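Long-range contacts in O-ureido-L-serine synthase (Streptomyces lavendulae, PDB 3X43), which catalyses the pyridoxal-phosphate-dependent addition of hydroxyurea to O-acetyl-L-serine, giving O-ureido-L-serine for the biosynthesis of the antibiotic D-cycloserine: residues H171-F176 and V199-S204; G177-L182 and G229-S234; A206-R211 and N225-V230. All blocks are in the same frame, centred on the assembly; numbering follows the deposited sequence.

Contact 1. Residues H171-F176 and V199-S204; sequences HFVTGF and VALEPS. With PLP (pyridoxal-5'-phosphate), chain J.
Phe-172 O takes a hydrogen bond from Val-199 N (2.8 Å), one of three between 171-176 and 199-204, parallel neighbours on strands 171-175 and 197-203. Val-199 then offers its O to Thr-174 N at 2.9 Å. A third bond runs from Leu-201 N to Thr-174 O (3.0 Å).

Apolar contacts fill one face of the pair. The beta-branched Val-173 and Val-199 suit a buried strand and lie side by side, CG2 of Val-173 being 4.0 Å from CB of Val-199. Val-173 CG1 meets Leu-201 CD2 roughly at a right angle. Gly-175, lacking a side chain, lets Leu-201 CG settle 3.8 Å from its CA.

A contact part polar, part apolar follows the strand. With CG lodged between the backbone N and carbonyl carbon (chi1 57°), the Phe-176 ring reaches Glu-202: OE1 stands 3.2 Å from CZ, near the ring plane, where the C-H edge is weakly positive. The CG methylene of Glu-202 also packs on CZ and CE2 of Phe-176, 3.3 Å from CZ. Ring and carboxylate planes differ by 27°. The same OE1 accepts from Leu-209 N, while Phe-176 CA lies 3.5 Å from PLP O3P.

Strand 284-290 pairs along the other edge of 171-175. Thr-272 of helix 264-279 packs on the valine-leucine face, and Leu-182 of helix 180-192, the connecting helix of this beta-alpha-beta unit, packs on Thr-174 and Ala-200.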
loop_
_atom_site.group_PDB
_atom_site.type_symbol
_atom_site.label_atom_id
_atom_site.label_comp_id
_atom_site.label_asym_id
_atom_site.label_seq_id
_atom_site.Cartn_x
_atom_site.Cartn_y
_atom_site.Cartn_z
ATOM N N HIS B 171 6.658 -11.599 -21.681
ATOM C CA HIS B 171 7.709 -12.514 -21.220
ATOM C C HIS B 171 8.034 -12.386 -19.738
ATOM O O HIS B 171 8.143 -11.279 -19.205
ATOM C CB HIS B 171 9.017 -12.273 -21.980
ATOM C CG HIS B 171 8.891 -12.388 -23.464
ATOM N ND1 HIS B 171 9.400 -13.456 -24.170
ATOM C CD2 HIS B 171 8.333 -11.561 -24.379
ATOM C CE1 HIS B 171 9.159 -13.283 -25.456
ATOM N NE2 HIS B 171 8.514 -12.141 -25.611
ATOM N N PHE B 172 8.209 -13.529 -19.083
ATOM C CA PHE B 172 8.569 -13.549 -17.670
ATOM C C PHE B 172 9.868 -14.339 -17.602
ATOM O O PHE B 172 9.869 -15.536 -17.867
ATOM C CB PHE B 172 7.494 -14.236 -16.829
ATOM C CG PHE B 172 7.935 -14.530 -15.420
ATOM C CD1 PHE B 172 8.067 -13.506 -14.496
ATOM C CD2 PHE B 172 8.270 -15.822 -15.040
ATOM C CE1 PHE B 172 8.537 -13.769 -13.207
ATOM C CE2 PHE B 172 8.736 -16.092 -13.766
ATOM C CZ PHE B 172 8.871 -15.063 -12.848
ATOM N N VAL B 173 10.963 -13.667 -17.255
ATOM C CA VAL B 173 12.277 -14.300 -17.200
ATOM C C VAL B 173 12.835 -14.577 -15.813
ATOM O O VAL B 173 12.877 -13.701 -14.945
ATOM C CB VAL B 173 13.321 -13.452 -17.949
ATOM C CG1 VAL B 173 14.610 -14.254 -18.121
ATOM C CG2 VAL B 173 12.770 -13.023 -19.298
ATOM N N THR B 174 13.295 -15.802 -15.610
ATOM C CA THR B 174 13.866 -16.153 -14.321
ATOM C C THR B 174 14.863 -17.289 -14.423
ATOM O O THR B 174 14.822 -18.096 -15.354
ATOM C CB THR B 174 12.773 -16.565 -13.309
ATOM O OG1 THR B 174 13.380 -16.864 -12.049
ATOM C CG2 THR B 174 12.034 -17.789 -13.792
ATOM N N GLY B 175 15.776 -17.325 -13.467
ATOM C CA GLY B 175 16.736 -18.404 -13.418
ATOM C C GLY B 175 16.200 -19.280 -12.299
ATOM O O GLY B 175 15.148 -18.976 -11.728
ATOM N N PHE B 176 16.882 -20.369 -11.976
ATOM C CA PHE B 176 16.404 -21.205 -10.892
ATOM C C PHE B 176 17.536 -21.775 -10.061
ATOM O O PHE B 176 18.626 -22.061 -10.567
ATOM C CB PHE B 176 15.517 -22.330 -11.428
ATOM C CG PHE B 176 16.186 -23.206 -12.439
ATOM C CD1 PHE B 176 16.870 -24.353 -12.040
ATOM C CD2 PHE B 176 16.120 -22.900 -13.792
ATOM C CE1 PHE B 176 17.479 -25.188 -12.980
ATOM C CE2 PHE B 176 16.724 -23.725 -14.736
ATOM C CZ PHE B 176 17.405 -24.873 -14.329
ATOM N N VAL B 199 10.126 -17.868 -19.359
ATOM C CA VAL B 199 11.489 -18.077 -19.813
ATOM C C VAL B 199 12.425 -18.449 -18.673
ATOM O O VAL B 199 12.669 -17.647 -17.771
ATOM C CB VAL B 199 12.025 -16.802 -20.494
ATOM C CG1 VAL B 199 13.392 -17.062 -21.090
ATOM C CG2 VAL B 199 11.042 -16.334 -21.571
ATOM N N ALA B 200 12.954 -19.667 -18.719
ATOM C CA ALA B 200 13.868 -20.129 -17.686
ATOM C C ALA B 200 15.283 -20.205 -18.240
ATOM O O ALA B 200 15.532 -20.853 -19.257
ATOM C CB ALA B 200 13.429 -21.495 -17.167
ATOM N N LEU B 201 16.211 -19.542 -17.562
ATOM C CA LEU B 201 17.588 -19.530 -18.004
ATOM C C LEU B 201 18.482 -20.374 -17.121
ATOM O O LEU B 201 18.176 -20.617 -15.957
ATOM C CB LEU B 201 18.108 -18.089 -18.051
ATOM C CG LEU B 201 18.367 -17.365 -16.730
ATOM C CD1 LEU B 201 19.754 -17.700 -16.206
ATOM C CD2 LEU B 201 18.242 -15.876 -16.953
ATOM N N GLU B 202 19.595 -20.810 -17.699
ATOM C CA GLU B 202 20.583 -21.627 -17.011
ATOM C C GLU B 202 21.973 -21.116 -17.371
ATOM O O GLU B 202 22.191 -20.611 -18.474
ATOM C CB GLU B 202 20.477 -23.077 -17.473
ATOM C CG GLU B 202 19.381 -23.887 -16.821
ATOM C CD GLU B 202 19.580 -25.372 -17.045
ATOM O OE1 GLU B 202 19.867 -26.098 -16.060
ATOM O OE2 GLU B 202 19.459 -25.802 -18.216
ATOM N N PRO B 203 22.930 -21.223 -16.441
ATOM C CA PRO B 203 24.288 -20.757 -16.745
ATOM C C PRO B 203 24.823 -21.543 -17.954
ATOM O O PRO B 203 24.628 -22.759 -18.045
ATOM C CB PRO B 203 25.075 -21.058 -15.465
ATOM C CG PRO B 203 24.037 -21.231 -14.394
ATOM C CD PRO B 203 22.807 -21.756 -15.074
ATOM N N SER B 204 25.495 -20.855 -18.875
ATOM C CA SER B 204 26.033 -21.491 -20.083
ATOM C C SER B 204 26.784 -22.808 -19.864
ATOM O O SER B 204 26.615 -23.765 -20.627
ATOM C CB SER B 204 26.941 -20.514 -20.823
ATOM O OG SER B 204 26.191 -19.800 -21.788
HETATM N N1 PLP J . 19.460 -15.997 -7.418
HETATM C C2 PLP J . 19.904 -15.898 -6.095
HETATM C C2A PLP J . 21.023 -14.956 -5.704
HETATM C C3 PLP J . 19.284 -16.689 -5.168
HETATM O O3 PLP J . 19.614 -16.605 -3.866
HETATM C C4 PLP J . 18.249 -17.563 -5.594
HETATM C C4A PLP J . 17.486 -18.429 -4.510
HETATM C C5 PLP J . 17.873 -17.608 -6.966
HETATM C C6 PLP J . 18.482 -16.818 -7.828
HETATM C C5A PLP J . 16.913 -18.639 -7.554
HETATM O O4P PLP J . 15.592 -18.586 -7.001
HETATM P P PLP J . 14.719 -19.888 -6.707
HETATM O O1P PLP J . 15.454 -20.661 -5.710
HETATM O O2P PLP J . 13.427 -19.440 -6.201
HETATM O O3P PLP J . 14.580 -20.602 -7.974
#

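Contact 2. Residues G177-L182 and G229-S234; sequences GTTGTL and GVLDRS. With PLP (pyridoxal-5'-phosphate), chain J.
Thr-179 turns its side chain directly onto Val-230 and Leu-231. At its root, CB lies 3.9 Å from Leu-231 CB. From there the side chain forks. CG2 rests against the same methylene at 4.0 Å, while OG1, held between the backbone N and carbonyl carbon (chi1 81°), runs past Val-230 in the opposite sense to touch Val-230 CG1 at 3.3 Å. The same OG1 lies 3.4 Å from Leu-231 CA. Threonine suits this place because its short side chain lets OG1 as well as CB and CG2 sit against the loop. Val-230 CG1 also meets Thr-178 O, and in the first turn of the helix Leu-182 CD2 extends the apolar patch by meeting Leu-231 CD1 at 4.1 Å. Farther along the loop, Asp-232 OD2 bonds Gln-187 of helix 180-192.

The inner side of 177-182 is given over to the cofactor phosphate. Gly-177 N bonds O3P, Thr-178 gives both N and OG1 to O1P, and Thr-181 gives N (3.1 Å) and OG1 to O2P; Thr-179 N adds a weak bond to O3P. Thr-178 OG1 also accepts from Gly-180 N, in an ST turn, and from Asn-148 ND2; together the three partners hold the rotation of this hydroxyl. Glycines and threonines gathered where a strand turns into a helix, with the helix N-terminus facing the phosphate, make the phosphate-binding loop of fold type II PLP enzymes.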
loop_
_atom_site.group_PDB
_atom_site.type_symbol
_atom_site.label_atom_id
_atom_site.label_comp_id
_atom_site.label_asym_id
_atom_site.label_seq_id
_atom_site.Cartn_x
_atom_site.Cartn_y
_atom_site.Cartn_z
ATOM N N GLY B 177 17.266 -21.904 -8.769
ATOM C CA GLY B 177 18.230 -22.457 -7.836
ATOM C C GLY B 177 17.469 -23.598 -7.207
ATOM O O GLY B 177 17.727 -24.762 -7.493
ATOM N N THR B 178 16.509 -23.257 -6.357
ATOM C CA THR B 178 15.674 -24.264 -5.731
ATOM C C THR B 178 14.497 -24.493 -6.676
ATOM O O THR B 178 13.778 -25.479 -6.558
ATOM C CB THR B 178 15.149 -23.785 -4.363
ATOM O OG1 THR B 178 14.168 -22.759 -4.559
ATOM C CG2 THR B 178 16.288 -23.229 -3.519
ATOM N N THR B 179 14.335 -23.572 -7.623
ATOM C CA THR B 179 13.268 -23.589 -8.627
ATOM C C THR B 179 11.891 -23.212 -8.075
ATOM O O THR B 179 10.888 -23.276 -8.792
ATOM C CB THR B 179 13.150 -24.965 -9.358
ATOM O OG1 THR B 179 12.416 -25.899 -8.549
ATOM C CG2 THR B 179 14.520 -25.518 -9.678
ATOM N N GLY B 180 11.840 -22.814 -6.808
ATOM C CA GLY B 180 10.571 -22.427 -6.223
ATOM C C GLY B 180 9.909 -21.255 -6.940
ATOM O O GLY B 180 8.703 -21.251 -7.156
ATOM N N THR B 181 10.699 -20.255 -7.308
ATOM C CA THR B 181 10.166 -19.083 -7.989
ATOM C C THR B 181 9.554 -19.439 -9.340
ATOM O O THR B 181 8.393 -19.113 -9.618
ATOM C CB THR B 181 11.261 -18.022 -8.224
ATOM O OG1 THR B 181 11.854 -17.653 -6.971
ATOM C CG2 THR B 181 10.665 -16.792 -8.873
ATOM N N LEU B 182 10.345 -20.112 -10.169
ATOM C CA LEU B 182 9.913 -20.501 -11.502
ATOM C C LEU B 182 8.702 -21.416 -11.457
ATOM O O LEU B 182 7.782 -21.282 -12.260
ATOM C CB LEU B 182 11.064 -21.193 -12.244
ATOM C CG LEU B 182 10.717 -22.143 -13.398
ATOM C CD1 LEU B 182 10.250 -21.351 -14.611
ATOM C CD2 LEU B 182 11.945 -22.972 -13.751
ATOM N N GLY B 229 13.554 -31.542 -6.612
ATOM C CA GLY B 229 12.309 -32.266 -6.784
ATOM C C GLY B 229 11.090 -31.372 -6.717
ATOM O O GLY B 229 9.972 -31.795 -7.019
ATOM N N VAL B 230 11.299 -30.127 -6.313
ATOM C CA VAL B 230 10.203 -29.179 -6.224
ATOM C C VAL B 230 9.926 -28.551 -7.596
ATOM O O VAL B 230 8.978 -27.781 -7.758
ATOM C CB VAL B 230 10.517 -28.082 -5.172
ATOM C CG1 VAL B 230 10.802 -26.745 -5.847
ATOM C CG2 VAL B 230 9.363 -27.967 -4.202
ATOM N N LEU B 231 10.744 -28.911 -8.584
ATOM C CA LEU B 231 10.617 -28.380 -9.936
ATOM C C LEU B 231 9.539 -29.027 -10.800
ATOM O O LEU B 231 9.358 -30.240 -10.790
ATOM C CB LEU B 231 11.966 -28.485 -10.657
ATOM C CG LEU B 231 11.964 -28.294 -12.182
ATOM C CD1 LEU B 231 11.510 -26.899 -12.543
ATOM C CD2 LEU B 231 13.345 -28.548 -12.718
ATOM N N ASP B 232 8.823 -28.198 -11.550
ATOM C CA ASP B 232 7.783 -28.665 -12.461
ATOM C C ASP B 232 8.180 -28.066 -13.798
ATOM O O ASP B 232 7.622 -27.058 -14.228
ATOM C CB ASP B 232 6.403 -28.139 -12.045
ATOM C CG ASP B 232 5.336 -28.347 -13.127
ATOM O OD1 ASP B 232 5.662 -28.859 -14.219
ATOM O OD2 ASP B 232 4.161 -27.993 -12.886
ATOM N N ARG B 233 9.151 -28.688 -14.456
ATOM C CA ARG B 233 9.634 -28.174 -15.728
ATOM C C ARG B 233 8.602 -28.064 -16.844
ATOM O O ARG B 233 8.889 -27.500 -17.906
ATOM C CB ARG B 233 10.826 -28.997 -16.206
ATOM C CG ARG B 233 10.648 -30.487 -16.135
ATOM C CD ARG B 233 11.925 -31.158 -16.585
ATOM N NE ARG B 233 12.749 -31.582 -15.454
ATOM C CZ ARG B 233 13.671 -32.533 -15.535
ATOM N NH1 ARG B 233 13.879 -33.147 -16.692
ATOM N NH2 ARG B 233 14.369 -32.882 -14.466
ATOM N N SER B 234 7.403 -28.586 -16.616
ATOM C CA SER B 234 6.348 -28.510 -17.632
ATOM C C SER B 234 5.891 -27.057 -17.790
ATOM O O SER B 234 5.288 -26.664 -18.799
ATOM C CB SER B 234 5.158 -29.384 -17.220
ATOM O OG SER B 234 4.274 -28.682 -16.369
HETATM N N1 PLP J . 19.460 -15.997 -7.418
HETATM C C2 PLP J . 19.904 -15.898 -6.095
HETATM C C2A PLP J . 21.023 -14.956 -5.704
HETATM C C3 PLP J . 19.284 -16.689 -5.168
HETATM O O3 PLP J . 19.614 -16.605 -3.866
HETATM C C4 PLP J . 18.249 -17.563 -5.594
HETATM C C4A PLP J . 17.486 -18.429 -4.510
HETATM C C5 PLP J . 17.873 -17.608 -6.966
HETATM C C6 PLP J . 18.482 -16.818 -7.828
HETATM C C5A PLP J . 16.913 -18.639 -7.554
HETATM O O4P PLP J . 15.592 -18.586 -7.001
HETATM P P PLP J . 14.719 -19.888 -6.707
HETATM O O1P PLP J . 15.454 -20.661 -5.710
HETATM O O2P PLP J . 13.427 -19.440 -6.201
HETATM O O3P PLP J . 14.580 -20.602 -7.974
#

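Contact 3. Residues A206-R211 and N225-V230; sequences AAMLAR and NFVPGV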
loop_
_atom_site.group_PDB
_atom_site.type_symbol
_atom_site.label_atom_id
_atom_site.label_comp_id
_atom_site.label_asym_id
_atom_site.label_seq_id
_atom_site.Cartn_x
_atom_site.Cartn_y
_atom_site.Cartn_z
ATOM N N ALA B 206 26.571 -24.639 -16.980
ATOM C CA ALA B 206 25.728 -25.556 -16.217
ATOM C C ALA B 206 24.318 -25.705 -16.773
ATOM O O ALA B 206 23.344 -25.444 -16.069
ATOM C CB ALA B 206 25.660 -25.109 -14.762
ATOM N N ALA B 207 24.205 -26.133 -18.027
ATOM C CA ALA B 207 22.891 -26.312 -18.636
ATOM C C ALA B 207 22.301 -27.670 -18.250
ATOM O O ALA B 207 21.933 -28.468 -19.110
ATOM C CB ALA B 207 22.994 -26.190 -20.148
ATOM N N MET B 208 22.215 -27.917 -16.945
ATOM C CA MET B 208 21.681 -29.164 -16.402
ATOM C C MET B 208 20.379 -29.607 -17.074
ATOM O O MET B 208 20.305 -30.687 -17.663
ATOM C CB MET B 208 21.454 -29.009 -14.893
ATOM C CG MET B 208 21.442 -30.313 -14.115
ATOM S SD MET B 208 23.053 -30.746 -13.403
ATOM C CE MET B 208 22.865 -32.541 -13.198
ATOM N N LEU B 209 19.355 -28.766 -16.990
ATOM C CA LEU B 209 18.057 -29.078 -17.572
ATOM C C LEU B 209 18.065 -29.406 -19.063
ATOM O O LEU B 209 17.462 -30.394 -19.483
ATOM C CB LEU B 209 17.084 -27.920 -17.329
ATOM C CG LEU B 209 16.228 -27.886 -16.057
ATOM C CD1 LEU B 209 14.774 -27.715 -16.459
ATOM C CD2 LEU B 209 16.411 -29.150 -15.233
ATOM N N ALA B 210 18.749 -28.589 -19.859
ATOM C CA ALA B 210 18.782 -28.783 -21.307
ATOM C C ALA B 210 19.917 -29.627 -21.882
ATOM O O ALA B 210 19.932 -29.895 -23.083
ATOM C CB ALA B 210 18.770 -27.421 -22.000
ATOM N N ARG B 211 20.866 -30.048 -21.056
ATOM C CA ARG B 211 21.973 -30.844 -21.575
ATOM C C ARG B 211 22.583 -31.784 -20.548
ATOM O O ARG B 211 23.634 -32.376 -20.787
ATOM C CB ARG B 211 23.057 -29.921 -22.133
ATOM C CG ARG B 211 23.005 -29.751 -23.642
ATOM C CD ARG B 211 23.656 -28.452 -24.076
ATOM N NE ARG B 211 22.660 -27.436 -24.406
ATOM C CZ ARG B 211 22.801 -26.135 -24.163
ATOM N NH1 ARG B 211 23.904 -25.678 -23.583
ATOM N NH2 ARG B 211 21.835 -25.290 -24.503
ATOM N N ASN B 225 24.367 -28.486 -8.423
ATOM C CA ASN B 225 24.829 -29.721 -9.069
ATOM C C ASN B 225 23.790 -30.830 -9.275
ATOM O O ASN B 225 24.150 -31.970 -9.561
ATOM C CB ASN B 225 26.042 -30.287 -8.311
ATOM C CG ASN B 225 25.662 -30.941 -6.992
ATOM O OD1 ASN B 225 24.699 -31.711 -6.918
ATOM N ND2 ASN B 225 26.422 -30.640 -5.941
ATOM N N PHE B 226 22.509 -30.499 -9.145
ATOM C CA PHE B 226 21.440 -31.486 -9.320
ATOM C C PHE B 226 20.100 -30.807 -9.618
ATOM O O PHE B 226 20.009 -29.580 -9.628
ATOM C CB PHE B 226 21.314 -32.344 -8.058
ATOM C CG PHE B 226 20.791 -31.594 -6.869
ATOM C CD1 PHE B 226 21.625 -30.756 -6.138
ATOM C CD2 PHE B 226 19.461 -31.716 -6.484
ATOM C CE1 PHE B 226 21.146 -30.050 -5.040
ATOM C CE2 PHE B 226 18.972 -31.013 -5.386
ATOM C CZ PHE B 226 19.819 -30.178 -4.663
ATOM N N VAL B 227 19.062 -31.601 -9.858
ATOM C CA VAL B 227 17.742 -31.047 -10.153
ATOM C C VAL B 227 16.780 -31.195 -8.975
ATOM O O VAL B 227 16.463 -32.307 -8.556
ATOM C CB VAL B 227 17.112 -31.720 -11.388
ATOM C CG1 VAL B 227 15.625 -31.363 -11.476
ATOM C CG2 VAL B 227 17.844 -31.276 -12.645
ATOM N N PRO B 228 16.306 -30.066 -8.425
ATOM C CA PRO B 228 15.377 -30.083 -7.288
ATOM C C PRO B 228 14.051 -30.786 -7.590
ATOM O O PRO B 228 13.493 -30.643 -8.677
ATOM C CB PRO B 228 15.191 -28.600 -6.947
ATOM C CG PRO B 228 16.371 -27.901 -7.589
ATOM C CD PRO B 228 16.648 -28.691 -8.832
ATOM N N GLY B 229 13.554 -31.542 -6.612
ATOM C CA GLY B 229 12.309 -32.266 -6.784
ATOM C C GLY B 229 11.090 -31.372 -6.717
ATOM O O GLY B 229 9.972 -31.795 -7.019
ATOM N N VAL B 230 11.299 -30.127 -6.313
ATOM C CA VAL B 230 10.203 -29.179 -6.224
ATOM C C VAL B 230 9.926 -28.551 -7.596
ATOM O O VAL B 230 8.978 -27.781 -7.758
ATOM C CB VAL B 230 10.517 -28.082 -5.172
ATOM C CG1 VAL B 230 10.802 -26.745 -5.847
ATOM C CG2 VAL B 230 9.363 -27.967 -4.202
#
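Leu-209 N is tied to the carboxylate of Glu-202, whose OE1 accepts its hydrogen bond, and OE2 takes a weaker one from Ala-210 N. An acidic side chain is well placed at the amino end of a short helix, where backbone N-H groups have no carbonyl from a preceding turn.

With its first turn held in this way, the helix presents two apolar side chains to 225-230. Leu-209 CD2 meets Val-227 CG2 at 3.6 Å, the two side chains crossing at about a right angle. Met-208 reaches the same methyl with its CG, at 4.0 Å. It then bends at chi2 (94°), which takes SD and CE over to the backbone of Asn-225, CE lying 3.9 Å from Asn-225 O. Such a flexible, unbranched chain can follow an irregular loop, whereas one methyl of the compact Val-227, CG2, serves both Leu-209 and Met-208.

Asn-225 and Phe-226 point their CB atoms away from the helix. Phe-226 stacks edge-to-face with Phe-143 and, like Asn-225, touches Lys-122 of helix 122-135. The arrangement is apolar loop-on-helix packing near the protein surface, joining a short helix after sheet strand 197-203 to the long loop that leads into strand 238-242.

Contacts 1 and 2 both touch the cofactor; contact 3 lies farther out, towards the surface, and the three centres are 10 to 12 Å apart. Contacts 1 and 2 interlock along the chain: strand 171-175 leads through the phosphate loop into helix 180-192, which returns as strand 197-203. Contact 3 follows contact 1 in series, since strand 197-203 runs on to helix 208-211. Contacts 2 and 3 share Gly-229 and Val-230, and Pro-228 packs behind the phosphate loop at Gly-177 and Thr-178. The six-stranded sheet thus carries a phosphate loop backed by residues 228-231.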